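Local coordinates for proton-dependent oligopeptide transporter family protein (Xanthomonas campestris, PDB 6EI3) that probably carries small peptides across the membrane by coupling their uptake to proton movement, and is captured here in an auto-inhibited state, at residues Phe150-Ala155 with Leu334-Val339; Arg365-Gly370 with Leu488-Tyr493; Glu46-Leu51 with Leu450-Val455. All coordinates share one frame; numbering follows the deposited sequence. Where two conformers were deposited one is given.

Contact 1. Residues Phe150-Ala155 with Leu334-Val339; sequences FGSLFA and LNPLLV. With 78M ((2S)-2,3-dihydroxypropyl(7Z)-pentadec-7-enoate), chain K.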
loop_
_atom_site.group_PDB
_atom_site.type_symbol
_atom_site.label_atom_id
_atom_site.label_comp_id
_atom_site.label_asym_id
_atom_site.label_seq_id
_atom_site.Cartn_x
_atom_site.Cartn_y
_atom_site.Cartn_z
ATOM N N PHE A 150 -6.150 -14.153 8.735
ATOM C CA PHE A 150 -7.434 -14.669 9.201
ATOM C C PHE A 150 -8.456 -13.545 9.417
ATOM O O PHE A 150 -9.609 -13.717 9.044
ATOM C CB PHE A 150 -7.301 -15.587 10.424
ATOM C CG PHE A 150 -6.917 -16.995 10.034
ATOM C CD1 PHE A 150 -7.820 -17.825 9.379
ATOM C CD2 PHE A 150 -5.646 -17.483 10.297
ATOM C CE1 PHE A 150 -7.462 -19.119 9.006
ATOM C CE2 PHE A 150 -5.295 -18.786 9.941
ATOM C CZ PHE A 150 -6.199 -19.589 9.285
ATOM N N GLY A 151 -8.003 -12.394 9.910
ATOM C CA GLY A 151 -8.850 -11.217 10.102
ATOM C C GLY A 151 -9.387 -10.664 8.787
ATOM O O GLY A 151 -10.569 -10.338 8.690
ATOM N N SER A 152 -8.523 -10.584 7.754
ATOM C CA SER A 152 -8.881 -10.131 6.413
ATOM C C SER A 152 -9.839 -11.153 5.753
ATOM O O SER A 152 -10.814 -10.760 5.114
ATOM C CB SER A 152 -7.621 -9.960 5.558
ATOM O OG SER A 152 -7.954 -9.757 4.195
ATOM N N LEU A 153 -9.544 -12.450 5.891
ATOM C CA LEU A 153 -10.382 -13.511 5.326
ATOM C C LEU A 153 -11.798 -13.470 5.914
ATOM O O LEU A 153 -12.774 -13.474 5.158
ATOM C CB LEU A 153 -9.736 -14.896 5.555
ATOM C CG LEU A 153 -10.132 -16.035 4.582
ATOM C CD1 LEU A 153 -9.100 -17.149 4.616
ATOM C CD2 LEU A 153 -11.438 -16.656 4.967
ATOM N N PHE A 154 -11.903 -13.446 7.257
ATOM C CA PHE A 154 -13.199 -13.433 7.943
ATOM C C PHE A 154 -13.967 -12.142 7.680
ATOM O O PHE A 154 -15.172 -12.204 7.442
ATOM C CB PHE A 154 -13.051 -13.695 9.459
ATOM C CG PHE A 154 -12.368 -14.979 9.868
ATOM C CD1 PHE A 154 -12.513 -16.138 9.111
ATOM C CD2 PHE A 154 -11.626 -15.047 11.046
ATOM C CE1 PHE A 154 -11.865 -17.321 9.484
ATOM C CE2 PHE A 154 -11.004 -16.239 11.434
ATOM C CZ PHE A 154 -11.124 -17.365 10.647
ATOM N N ALA A 155 -13.265 -10.982 7.694
ATOM C CA ALA A 155 -13.873 -9.680 7.406
ATOM C C ALA A 155 -14.476 -9.676 5.998
ATOM O O ALA A 155 -15.572 -9.170 5.820
ATOM C CB ALA A 155 -12.849 -8.572 7.532
ATOM N N LEU A 334 -10.420 -14.572 -1.001
ATOM C CA LEU A 334 -9.480 -15.452 -1.696
ATOM C C LEU A 334 -8.051 -14.991 -1.567
ATOM O O LEU A 334 -7.159 -15.824 -1.566
ATOM C CB LEU A 334 -9.822 -15.616 -3.181
ATOM C CG LEU A 334 -11.059 -16.428 -3.535
ATOM C CD1 LEU A 334 -11.314 -16.330 -5.024
ATOM C CD2 LEU A 334 -10.903 -17.903 -3.145
ATOM N N ASN A 335 -7.823 -13.679 -1.452
ATOM C CA ASN A 335 -6.471 -13.174 -1.340
ATOM C C ASN A 335 -5.749 -13.680 -0.066
ATOM O O ASN A 335 -4.741 -14.381 -0.232
ATOM C CB ASN A 335 -6.430 -11.673 -1.489
ATOM C CG ASN A 335 -5.058 -11.121 -1.278
ATOM O OD1 ASN A 335 -4.825 -10.376 -0.338
ATOM N ND2 ASN A 335 -4.117 -11.503 -2.136
ATOM N N PRO A 336 -6.251 -13.440 1.182
ATOM C CA PRO A 336 -5.550 -13.977 2.369
ATOM C C PRO A 336 -5.513 -15.507 2.418
ATOM O O PRO A 336 -4.527 -16.060 2.913
ATOM C CB PRO A 336 -6.332 -13.379 3.544
ATOM C CG PRO A 336 -7.706 -13.110 2.991
ATOM C CD PRO A 336 -7.420 -12.625 1.594
ATOM N N LEU A 337 -6.539 -16.201 1.865
ATOM C CA LEU A 337 -6.509 -17.669 1.806
ATOM C C LEU A 337 -5.321 -18.111 0.939
ATOM O O LEU A 337 -4.571 -19.002 1.328
ATOM C CB LEU A 337 -7.819 -18.258 1.231
ATOM C CG LEU A 337 -7.785 -19.774 0.934
ATOM C CD1 LEU A 337 -7.712 -20.595 2.206
ATOM C CD2 LEU A 337 -8.963 -20.220 0.068
ATOM N N LEU A 338 -5.161 -17.473 -0.235
ATOM C CA LEU A 338 -4.094 -17.813 -1.167
ATOM C C LEU A 338 -2.710 -17.392 -0.657
ATOM O O LEU A 338 -1.735 -18.077 -0.935
ATOM C CB LEU A 338 -4.390 -17.280 -2.579
ATOM C CG LEU A 338 -5.456 -18.031 -3.361
ATOM C CD1 LEU A 338 -6.064 -17.136 -4.427
ATOM C CD2 LEU A 338 -4.902 -19.319 -3.969
ATOM N N VAL A 339 -2.620 -16.310 0.119
ATOM C CA VAL A 339 -1.346 -15.902 0.717
ATOM C C VAL A 339 -0.922 -17.050 1.688
ATOM O O VAL A 339 0.230 -17.497 1.664
ATOM C CB VAL A 339 -1.440 -14.543 1.478
ATOM C CG1 VAL A 339 -0.210 -14.316 2.374
ATOM C CG2 VAL A 339 -1.625 -13.366 0.524
HETATM O O21 78M K . -19.614 -23.047 -10.893
HETATM C C20 78M K . -20.118 -23.899 -9.877
HETATM C C18 78M K . -19.764 -23.370 -8.508
HETATM O O19 78M K . -18.341 -23.276 -8.367
HETATM C C17 78M K . -20.349 -24.204 -7.388
HETATM O O2 78M K . -20.177 -23.363 -6.223
HETATM C C1 78M K . -21.261 -22.982 -5.531
HETATM O O1 78M K . -22.357 -23.458 -5.670
HETATM C C2 78M K . -20.935 -21.858 -4.595
HETATM C C3 78M K . -20.864 -20.529 -5.325
HETATM C C4 78M K . -20.259 -19.419 -4.488
HETATM C C5 78M K . -19.559 -18.346 -5.313
HETATM C C6 78M K . -18.211 -18.770 -5.913
HETATM C C7 78M K . -17.181 -18.951 -4.850
HETATM C C8 78M K . -15.875 -18.982 -4.996
HETATM C C9 78M K . -14.890 -19.152 -3.884
HETATM C C10 78M K . -14.575 -17.819 -3.190
HETATM C C11 78M K . -15.407 -17.492 -1.951
HETATM C C12 78M K . -14.931 -18.134 -0.654
HETATM C C13 78M K . -13.562 -17.666 -0.179
HETATM C C15 78M K . -11.637 -18.001 1.400
HETATM C C14 78M K . -12.991 -18.490 0.958
#
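A proline ring set in the first turn of a helix presses directly on the backbone of its neighbour: CG of Pro-336 lies 3.5 Å from the amide N of Leu-153. In the first turn of helix 334-357 an amide N-H has no carbonyl of an earlier turn of the same helix to bond to, so proline costs the helix no such bond. The ring projects toward helix 137-165, where its CG meets two consecutive residues. The hydroxyl of Ser-152 lies alongside the ring, OG 3.6 Å from CG, an approach of a polar atom to aliphatic carbon rather than a bond. CB of Leu-153 touches the same CG at 3.7 Å. The pair illustrates close helix packing in the all-helical membrane fold of the major facilitator superfamily, here in a POT-family transporter. The two short segments run roughly antiparallel, at 147°, with their axes approaching to 8.2 Å. Beside the proline, the two branches of Leu-153 part company. With CG anti to the backbone N (chi1 -156°) the branches reach the junction: CD1 lies against CB of Leu-337 at 3.8 Å, while CD2 meets C15, the tail end of a bound monoacylglycerol. Leu-337 comes to that same C15 with its own CD2, 3.7 Å away, so the acyl terminus ends against both leucines at the helix junction. Further along the chain of the lipid, C10 rests on CD2 of Leu-334. Pro-323 and Phe-326 belong to the same lipid pocket. Asn-335 faces differently: its ND2 is hydrogen-bonded to Glu-410 and Thr-407 of helix 400-424, while Tyr-19 of helix 4-22 packs on Ser-152.

Contact 2. Residues Arg365-Gly370 with Leu488-Tyr493; sequences RRMTSG and LAFGLY. With 78M ((2S)-2,3-dihydroxypropyl(7Z)-pentadec-7-enoate), chain J; 78M ((2S)-2,3-dihydroxypropyl(7Z)-pentadec-7-enoate), chain C; 78M ((2S)-2,3-dihydroxypropyl(7Z)-pentadec-7-enoate), chain O.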
loop_
_atom_site.group_PDB
_atom_site.type_symbol
_atom_site.label_atom_id
_atom_site.label_comp_id
_atom_site.label_asym_id
_atom_site.label_seq_id
_atom_site.Cartn_x
_atom_site.Cartn_y
_atom_site.Cartn_z
ATOM N N ARG A 365 14.725 -11.811 -9.038
ATOM C CA ARG A 365 14.032 -12.695 -9.985
ATOM C C ARG A 365 12.600 -12.897 -9.530
ATOM O O ARG A 365 11.694 -12.900 -10.358
ATOM C CB ARG A 365 14.727 -14.063 -10.122
ATOM C CG ARG A 365 15.759 -14.102 -11.243
ATOM C CD ARG A 365 16.595 -15.361 -11.158
ATOM N NE ARG A 365 17.423 -15.544 -12.351
ATOM C CZ ARG A 365 18.233 -16.576 -12.547
ATOM N NH1 ARG A 365 18.318 -17.543 -11.642
ATOM N NH2 ARG A 365 18.952 -16.658 -13.655
ATOM N N ARG A 366 12.396 -13.064 -8.215
ATOM C CA ARG A 366 11.060 -13.218 -7.629
ATOM C C ARG A 366 10.257 -11.947 -7.905
ATOM O O ARG A 366 9.122 -12.028 -8.354
ATOM C CB ARG A 366 11.147 -13.437 -6.110
ATOM C CG ARG A 366 11.679 -14.811 -5.684
ATOM C CD ARG A 366 11.737 -14.895 -4.155
ATOM N NE ARG A 366 12.671 -15.922 -3.719
ATOM C CZ ARG A 366 12.830 -16.312 -2.457
ATOM N NH1 ARG A 366 12.115 -15.756 -1.488
ATOM N NH2 ARG A 366 13.699 -17.270 -2.157
ATOM N N MET A 367 10.870 -10.773 -7.678
ATOM C CA MET A 367 10.191 -9.501 -7.866
ATOM C C MET A 367 9.785 -9.251 -9.324
ATOM O O MET A 367 8.623 -8.924 -9.563
ATOM C CB MET A 367 11.010 -8.359 -7.287
ATOM C CG MET A 367 11.049 -8.381 -5.751
ATOM S SD MET A 367 12.155 -7.115 -5.100
ATOM C CE MET A 367 11.071 -5.667 -5.211
ATOM N N THR A 368 10.699 -9.501 -10.293
ATOM C CA THR A 368 10.410 -9.349 -11.732
ATOM C C THR A 368 9.239 -10.267 -12.114
ATOM O O THR A 368 8.274 -9.805 -12.735
ATOM C CB THR A 368 11.676 -9.710 -12.567
ATOM O OG1 THR A 368 12.805 -8.993 -12.059
ATOM C CG2 THR A 368 11.498 -9.422 -14.053
ATOM N N SER A 369 9.327 -11.565 -11.705
ATOM C CA SER A 369 8.315 -12.594 -11.962
ATOM C C SER A 369 6.980 -12.215 -11.343
ATOM O O SER A 369 5.944 -12.477 -11.943
ATOM C CB SER A 369 8.770 -13.946 -11.420
ATOM O OG SER A 369 9.989 -14.371 -12.010
ATOM N N GLY A 370 7.027 -11.585 -10.173
ATOM C CA GLY A 370 5.860 -11.138 -9.424
ATOM C C GLY A 370 5.069 -10.059 -10.137
ATOM O O GLY A 370 3.840 -10.117 -10.155
ATOM N N LEU A 488 9.351 -5.591 -17.409
ATOM C CA LEU A 488 10.466 -5.424 -18.330
ATOM C C LEU A 488 11.444 -4.368 -17.799
ATOM O O LEU A 488 12.634 -4.648 -17.743
ATOM C CB LEU A 488 9.969 -5.085 -19.767
ATOM C CG LEU A 488 11.057 -4.767 -20.810
ATOM C CD1 LEU A 488 11.925 -5.984 -21.112
ATOM C CD2 LEU A 488 10.447 -4.205 -22.099
ATOM N N ALA A 489 10.942 -3.179 -17.384
ATOM C CA ALA A 489 11.795 -2.093 -16.868
ATOM C C ALA A 489 12.481 -2.532 -15.576
ATOM O O ALA A 489 13.687 -2.352 -15.443
ATOM C CB ALA A 489 10.982 -0.826 -16.650
ATOM N N PHE A 490 11.736 -3.191 -14.671
ATOM C CA PHE A 490 12.293 -3.740 -13.429
ATOM C C PHE A 490 13.443 -4.719 -13.733
ATOM O O PHE A 490 14.510 -4.599 -13.155
ATOM C CB PHE A 490 11.204 -4.445 -12.588
ATOM C CG PHE A 490 11.655 -4.810 -11.189
ATOM C CD1 PHE A 490 12.388 -5.968 -10.956
ATOM C CD2 PHE A 490 11.347 -3.996 -10.109
ATOM C CE1 PHE A 490 12.833 -6.287 -9.668
ATOM C CE2 PHE A 490 11.776 -4.321 -8.820
ATOM C CZ PHE A 490 12.510 -5.472 -8.607
ATOM N N GLY A 491 13.198 -5.668 -14.624
ATOM C CA GLY A 491 14.156 -6.705 -15.000
ATOM C C GLY A 491 15.448 -6.178 -15.577
ATOM O O GLY A 491 16.522 -6.734 -15.301
ATOM N N LEU A 492 15.355 -5.100 -16.388
ATOM C CA LEU A 492 16.539 -4.491 -17.001
ATOM C C LEU A 492 17.357 -3.752 -15.946
ATOM O O LEU A 492 18.582 -3.816 -15.974
ATOM C CB LEU A 492 16.163 -3.578 -18.183
ATOM C CG LEU A 492 15.554 -4.283 -19.422
ATOM C CD1 LEU A 492 14.805 -3.288 -20.303
ATOM C CD2 LEU A 492 16.623 -4.997 -20.246
ATOM N N TYR A 493 16.676 -3.109 -14.982
ATOM C CA TYR A 493 17.334 -2.427 -13.866
ATOM C C TYR A 493 17.997 -3.478 -12.931
ATOM O O TYR A 493 19.160 -3.320 -12.564
ATOM C CB TYR A 493 16.347 -1.532 -13.084
ATOM C CG TYR A 493 17.038 -0.752 -11.985
ATOM C CD1 TYR A 493 17.755 0.411 -12.271
ATOM C CD2 TYR A 493 17.079 -1.237 -10.680
ATOM C CE1 TYR A 493 18.449 1.097 -11.272
ATOM C CE2 TYR A 493 17.773 -0.563 -9.676
ATOM C CZ TYR A 493 18.433 0.616 -9.971
ATOM O OH TYR A 493 19.100 1.271 -8.967
HETATM O O21 78M J . 22.799 -12.165 -12.205
HETATM C C20 78M J . 21.846 -11.159 -11.895
HETATM C C18 78M J . 20.626 -11.276 -12.779
HETATM O O19 78M J . 21.018 -11.211 -14.154
HETATM C C17 78M J . 19.594 -10.215 -12.477
HETATM O O2 78M J . 18.481 -10.446 -13.373
HETATM C C1 78M J . 17.244 -10.369 -12.867
HETATM O O1 78M J . 17.003 -10.215 -11.698
HETATM C C2 78M J . 16.205 -10.493 -13.946
HETATM C C3 78M J . 15.006 -11.333 -13.533
HETATM C C4 78M J . 14.227 -11.909 -14.697
HETATM C C5 78M J . 13.276 -13.009 -14.266
HETATM C C6 78M J . 12.329 -13.493 -15.361
HETATM C C7 78M J . 11.551 -14.701 -14.920
HETATM C C8 78M J . 10.380 -15.140 -15.372
HETATM C C9 78M J . 9.515 -14.540 -16.450
HETATM C C10 78M J . 8.301 -13.786 -15.899
HETATM C C11 78M J . 7.101 -14.656 -15.501
HETATM C C12 78M J . 6.187 -15.109 -16.641
HETATM C C13 78M J . 5.459 -13.988 -17.375
HETATM C C15 78M J . 4.348 -13.247 -19.513
HETATM C C14 78M J . 4.754 -14.416 -18.647
HETATM O O21 78M C . 18.795 -13.383 -16.138
HETATM C C20 78M C . 18.578 -12.007 -16.424
HETATM C C18 78M C . 17.428 -11.829 -17.388
HETATM O O19 78M C . 17.735 -12.469 -18.630
HETATM C C17 78M C . 17.091 -10.377 -17.635
HETATM O O2 78M C . 15.912 -10.417 -18.475
HETATM C C1 78M C . 15.067 -9.378 -18.447
HETATM O O1 78M C . 15.220 -8.404 -17.759
HETATM C C2 78M C . 13.923 -9.584 -19.396
HETATM C C3 78M C . 12.583 -9.061 -18.898
HETATM C C4 78M C . 11.991 -9.884 -17.760
HETATM C C5 78M C . 10.621 -10.492 -18.037
HETATM C C6 78M C . 9.479 -9.481 -18.118
HETATM C C7 78M C . 8.143 -10.120 -18.339
HETATM C C8 78M C . 7.408 -10.106 -19.443
HETATM C C9 78M C . 7.746 -9.471 -20.762
HETATM C C10 78M C . 6.996 -8.167 -21.003
HETATM C C11 78M C . 7.399 -7.447 -22.285
HETATM C C12 78M C . 6.694 -6.112 -22.520
HETATM C C13 78M C . 5.288 -6.209 -23.109
HETATM C C15 78M C . 3.107 -5.030 -23.597
HETATM C C14 78M C . 4.560 -4.879 -23.208
HETATM O O21 78M O . 20.797 3.121 -10.023
HETATM C C20 78M O . 20.635 4.192 -9.106
HETATM C C18 78M O . 19.795 5.298 -9.699
HETATM O O19 78M O . 20.399 5.785 -10.900
HETATM C C17 78M O . 19.582 6.439 -8.737
HETATM O O2 78M O . 18.436 7.169 -9.233
HETATM C C1 78M O . 17.842 8.045 -8.413
HETATM O O1 78M O . 18.292 8.386 -7.349
HETATM C C2 78M O . 16.542 8.531 -8.985
HETATM C C3 78M O . 15.337 8.168 -8.128
HETATM C C4 78M O . 14.128 7.742 -8.951
HETATM C C5 78M O . 12.926 8.666 -8.847
HETATM C C6 78M O . 12.073 8.476 -7.587
HETATM C C7 78M O . 10.798 7.748 -7.868
HETATM C C8 78M O . 9.576 8.252 -7.846
HETATM C C9 78M O . 8.306 7.505 -8.138
HETATM C C10 78M O . 7.971 7.538 -9.632
HETATM C C11 78M O . 7.584 6.195 -10.225
HETATM C C12 78M O . 7.969 6.052 -11.693
HETATM C C13 78M O . 7.759 4.670 -12.298
HETATM C C15 78M O . 6.227 3.139 -13.574
HETATM C C14 78M O . 6.330 4.364 -12.710
#
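A Met-aromatic contact between Met-367 and Phe-490 joins two almost antiparallel transmembrane helices, 363-389 and 471-495, whose short segments meet at 165° with axes 9.0 Å apart. The sulfur SD lies 5.2 Å from the centre of the Phe-490 ring, in an oblique position, and the carbons of Met-367 come closer. CB reaches CZ of the ring at 3.5 Å, and a bend at chi3 (81°) brings the methyl CE back toward CZ and CE2, so the methionine curls around the far end of the ring. Phe-490 itself is carried across to helix 363-389 with CG anti to its backbone N. At the ring's edge, near its plane, stands OG1 of Thr-368, 3.2 Å from CD1. The methyl CG2 of the same threonine faces CA of Gly-491 at 3.9 Å and also touches bound monoacylglycerol chains. With no side chain on Gly-491, the ester carbonyl oxygen O1 of one lipid can come within 3.1 Å of the glycine carbonyl carbon C. Farther round the helix, Tyr-493 OH shares a 2.7 Å hydrogen bond with the glycerol oxygen O21 of another. Within helix 363-389, Arg-365 O is gripped from opposite faces of its plane by N and OG of Ser-369. Val-299 of helix 281-306 packs against both Met-367 and Phe-490. Since OG1 of Thr-368 is hydrogen-bonded to the carbonyl of Leu-364, its hydrogen is occupied within its own helix; the oxygen probably offers electron density to the faintly positive C-H edge of Phe-490, a weak attraction supplementing the apolar packing.

Contact 3. Residues Glu46-Leu51 with Leu450-Val455; sequences EAKHIL and LSNVAV. With 78M ((2S)-2,3-dihydroxypropyl(7Z)-pentadec-7-enoate), chain G.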
loop_
_atom_site.group_PDB
_atom_site.type_symbol
_atom_site.label_atom_id
_atom_site.label_comp_id
_atom_site.label_asym_id
_atom_site.label_seq_id
_atom_site.Cartn_x
_atom_site.Cartn_y
_atom_site.Cartn_z
ATOM N N GLU A 46 -16.081 7.051 -10.406
ATOM C CA GLU A 46 -16.256 7.796 -9.166
ATOM C C GLU A 46 -16.048 6.914 -7.934
ATOM O O GLU A 46 -15.359 7.343 -7.012
ATOM C CB GLU A 46 -17.606 8.499 -9.126
ATOM C CG GLU A 46 -17.732 9.507 -7.992
ATOM C CD GLU A 46 -19.082 10.183 -7.888
ATOM O OE1 GLU A 46 -19.990 9.847 -8.680
ATOM O OE2 GLU A 46 -19.226 11.073 -7.023
ATOM N N ALA A 47 -16.605 5.677 -7.925
ATOM C CA ALA A 47 -16.425 4.767 -6.790
ATOM C C ALA A 47 -14.961 4.378 -6.657
ATOM O O ALA A 47 -14.451 4.391 -5.544
ATOM C CB ALA A 47 -17.306 3.527 -6.928
ATOM N N LYS A 48 -14.252 4.135 -7.797
ATOM C CA LYS A 48 -12.811 3.801 -7.790
ATOM C C LYS A 48 -12.013 5.002 -7.247
ATOM O O LYS A 48 -11.075 4.819 -6.474
ATOM C CB LYS A 48 -12.306 3.493 -9.202
ATOM C CG LYS A 48 -12.778 2.179 -9.774
ATOM C CD LYS A 48 -12.250 2.050 -11.191
ATOM C CE LYS A 48 -12.970 0.972 -11.947
ATOM N NZ LYS A 48 -12.395 0.820 -13.312
ATOM N N HIS A 49 -12.405 6.222 -7.660
ATOM C CA HIS A 49 -11.738 7.457 -7.262
ATOM C C HIS A 49 -11.717 7.592 -5.763
ATOM O O HIS A 49 -10.661 7.847 -5.214
ATOM C CB HIS A 49 -12.378 8.691 -7.917
ATOM C CG HIS A 49 -11.423 9.834 -8.001
ATOM N ND1 HIS A 49 -10.513 9.944 -9.051
ATOM C CD2 HIS A 49 -11.183 10.820 -7.107
ATOM C CE1 HIS A 49 -9.787 11.016 -8.781
ATOM N NE2 HIS A 49 -10.143 11.566 -7.614
ATOM N N ILE A 50 -12.866 7.348 -5.098
ATOM C CA ILE A 50 -12.988 7.402 -3.646
ATOM C C ILE A 50 -12.120 6.330 -2.940
ATOM O O ILE A 50 -11.412 6.646 -1.980
ATOM C CB ILE A 50 -14.492 7.320 -3.237
ATOM C CG1 ILE A 50 -15.272 8.540 -3.772
ATOM C CG2 ILE A 50 -14.646 7.195 -1.705
ATOM C CD1 ILE A 50 -16.794 8.335 -3.935
ATOM N N LEU A 51 -12.226 5.064 -3.371
ATOM C CA LEU A 51 -11.487 3.943 -2.771
ATOM C C LEU A 51 -9.970 4.172 -2.872
ATOM O O LEU A 51 -9.244 4.031 -1.883
ATOM C CB LEU A 51 -11.910 2.634 -3.494
ATOM C CG LEU A 51 -11.373 1.247 -3.023
ATOM C CD1 LEU A 51 -9.946 0.969 -3.535
ATOM C CD2 LEU A 51 -11.503 1.028 -1.518
ATOM N N LEU A 450 -5.048 8.378 -11.995
ATOM C CA LEU A 450 -4.662 8.995 -13.272
ATOM C C LEU A 450 -5.315 8.319 -14.463
ATOM O O LEU A 450 -5.721 9.006 -15.398
ATOM C CB LEU A 450 -3.138 9.060 -13.442
ATOM C CG LEU A 450 -2.436 10.223 -12.722
ATOM C CD1 LEU A 450 -0.919 10.174 -12.948
ATOM C CD2 LEU A 450 -2.992 11.591 -13.161
ATOM N N SER A 451 -5.447 6.973 -14.415
ATOM C CA SER A 451 -6.113 6.206 -15.479
ATOM C C SER A 451 -7.612 6.551 -15.593
ATOM O O SER A 451 -8.122 6.555 -16.711
ATOM C CB SER A 451 -5.916 4.707 -15.303
ATOM O OG SER A 451 -6.746 4.200 -14.268
ATOM N N ASN A 452 -8.282 6.848 -14.449
ATOM C CA ASN A 452 -9.695 7.242 -14.349
ATOM C C ASN A 452 -9.956 8.548 -15.074
ATOM O O ASN A 452 -11.025 8.722 -15.656
ATOM C CB ASN A 452 -10.104 7.437 -12.876
ATOM C CG ASN A 452 -10.785 6.269 -12.209
ATOM O OD1 ASN A 452 -11.203 5.297 -12.856
ATOM N ND2 ASN A 452 -10.918 6.361 -10.883
ATOM N N VAL A 453 -9.003 9.487 -14.978
ATOM C CA VAL A 453 -9.077 10.823 -15.573
ATOM C C VAL A 453 -8.865 10.683 -17.084
ATOM O O VAL A 453 -9.654 11.226 -17.859
ATOM C CB VAL A 453 -8.057 11.801 -14.919
ATOM C CG1 VAL A 453 -7.947 13.104 -15.712
ATOM C CG2 VAL A 453 -8.429 12.088 -13.466
ATOM N N ALA A 454 -7.826 9.919 -17.487
ATOM C CA ALA A 454 -7.468 9.670 -18.880
ATOM C C ALA A 454 -8.629 9.105 -19.705
ATOM O O ALA A 454 -8.867 9.610 -20.793
ATOM C CB ALA A 454 -6.253 8.759 -18.970
ATOM N N VAL A 455 -9.373 8.099 -19.179
ATOM C CA VAL A 455 -10.520 7.501 -19.892
ATOM C C VAL A 455 -11.728 8.451 -19.979
ATOM O O VAL A 455 -12.518 8.335 -20.916
ATOM C CB VAL A 455 -10.948 6.104 -19.365
ATOM C CG1 VAL A 455 -9.872 5.062 -19.634
ATOM C CG2 VAL A 455 -11.332 6.140 -17.888
HETATM O O21 78M G . -14.738 13.244 -8.359
HETATM C C20 78M G . -15.095 13.923 -7.161
HETATM C C18 78M G . -14.943 13.010 -5.966
HETATM O O19 78M G . -15.999 12.045 -5.942
HETATM C C17 78M G . -14.907 13.757 -4.650
HETATM O O2 78M G . -13.771 13.252 -3.901
HETATM C C1 78M G . -13.968 12.250 -3.033
HETATM O O1 78M G . -15.000 11.647 -2.926
HETATM C C2 78M G . -12.728 11.961 -2.244
HETATM C C3 78M G . -12.984 11.485 -0.822
HETATM C C4 78M G . -11.913 10.520 -0.360
HETATM C C5 78M G . -11.804 10.354 1.140
HETATM C C6 78M G . -10.457 9.792 1.590
HETATM C C7 78M G . -9.396 10.839 1.709
HETATM C C8 78M G . -8.151 10.654 2.106
HETATM C C9 78M G . -7.103 11.713 2.245
HETATM C C10 78M G . -6.133 11.765 1.074
HETATM C C11 78M G . -4.835 12.495 1.384
HETATM C C12 78M G . -3.881 12.513 0.211
HETATM C C13 78M G . -2.461 12.937 0.526
HETATM C C15 78M G . -0.158 13.322 -0.441
HETATM C C14 78M G . -1.526 12.728 -0.647
HETATM O O HOH W 1 -13.190 3.292 -14.236
#
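Lys-48 NZ donates a 2.8 Å hydrogen bond to a water that, in the one of two Asn-452 conformers described here, donates in turn to OD1 of Asn-452 at 3.1 Å. This second half of the bridge, and with it the polar link between two transmembrane helices of the major facilitator fold, 40-60 and 430-456, is accordingly less certain. The helices stand rather far apart at this level: even the nearest pair of CA atoms, of His-49 and Asn-452, is separated by 7.4 Å. The extended lysine chain carries NZ past the amide to the water, which completes the link. Asn-452 points toward helix 40-60 and does most of the touching from its side. Its amide crosses the lysine chain, with OD1 near CD of Lys-48 and ND2 3.6 Å from CB. The same ND2 sits 3.6 Å from the backbone N of His-49; in this conformer two N-H donors face each other, so this is a packing contact. The histidine ring lies beside the amide, the two planes 26° apart. Leu-475 of helix 471-495 and Ser-311 pack on Lys-48, whereas Ile-250 of helix 248-270 packs on His-49. On another side of helix 40-60 a monoacylglycerol head group is lodged: its ester carbonyl oxygen O1 approaches CG1 of Ile-50 to 3.2 Å. The carboxylate of Glu-46 is held by backbone N-H groups of Gln-36 and Glu-37, one to each oxygen. Back at the interface, chi1 of His-49 (-156°) turns the ring so that ND2 of Asn-452 stands at its edge, near the ring plane, 4.0 Å from ND1.

The three contacts form a nearly equilateral triangle, with centres 26 to 27 Å apart and nearest atoms about 11 Å (contacts 1 and 2), 13 Å (1 and 3) and 17 Å (2 and 3) apart. They join six different helices. Along the chain, contact 1 is nested inside the loop closed by contact 3 and precedes contact 2, whose segments alternate with those of contact 3. Helices 334-357 and 363-389 are successive, and helix 400-424 packs on residues of both contacts 1 and 2. Helix 471-495, half of contact 2, also reaches Lys-48 and Val-455 of contact 3. Contacts 1 and 3 bring early and late chain together, probably at interfaces that shift during transport.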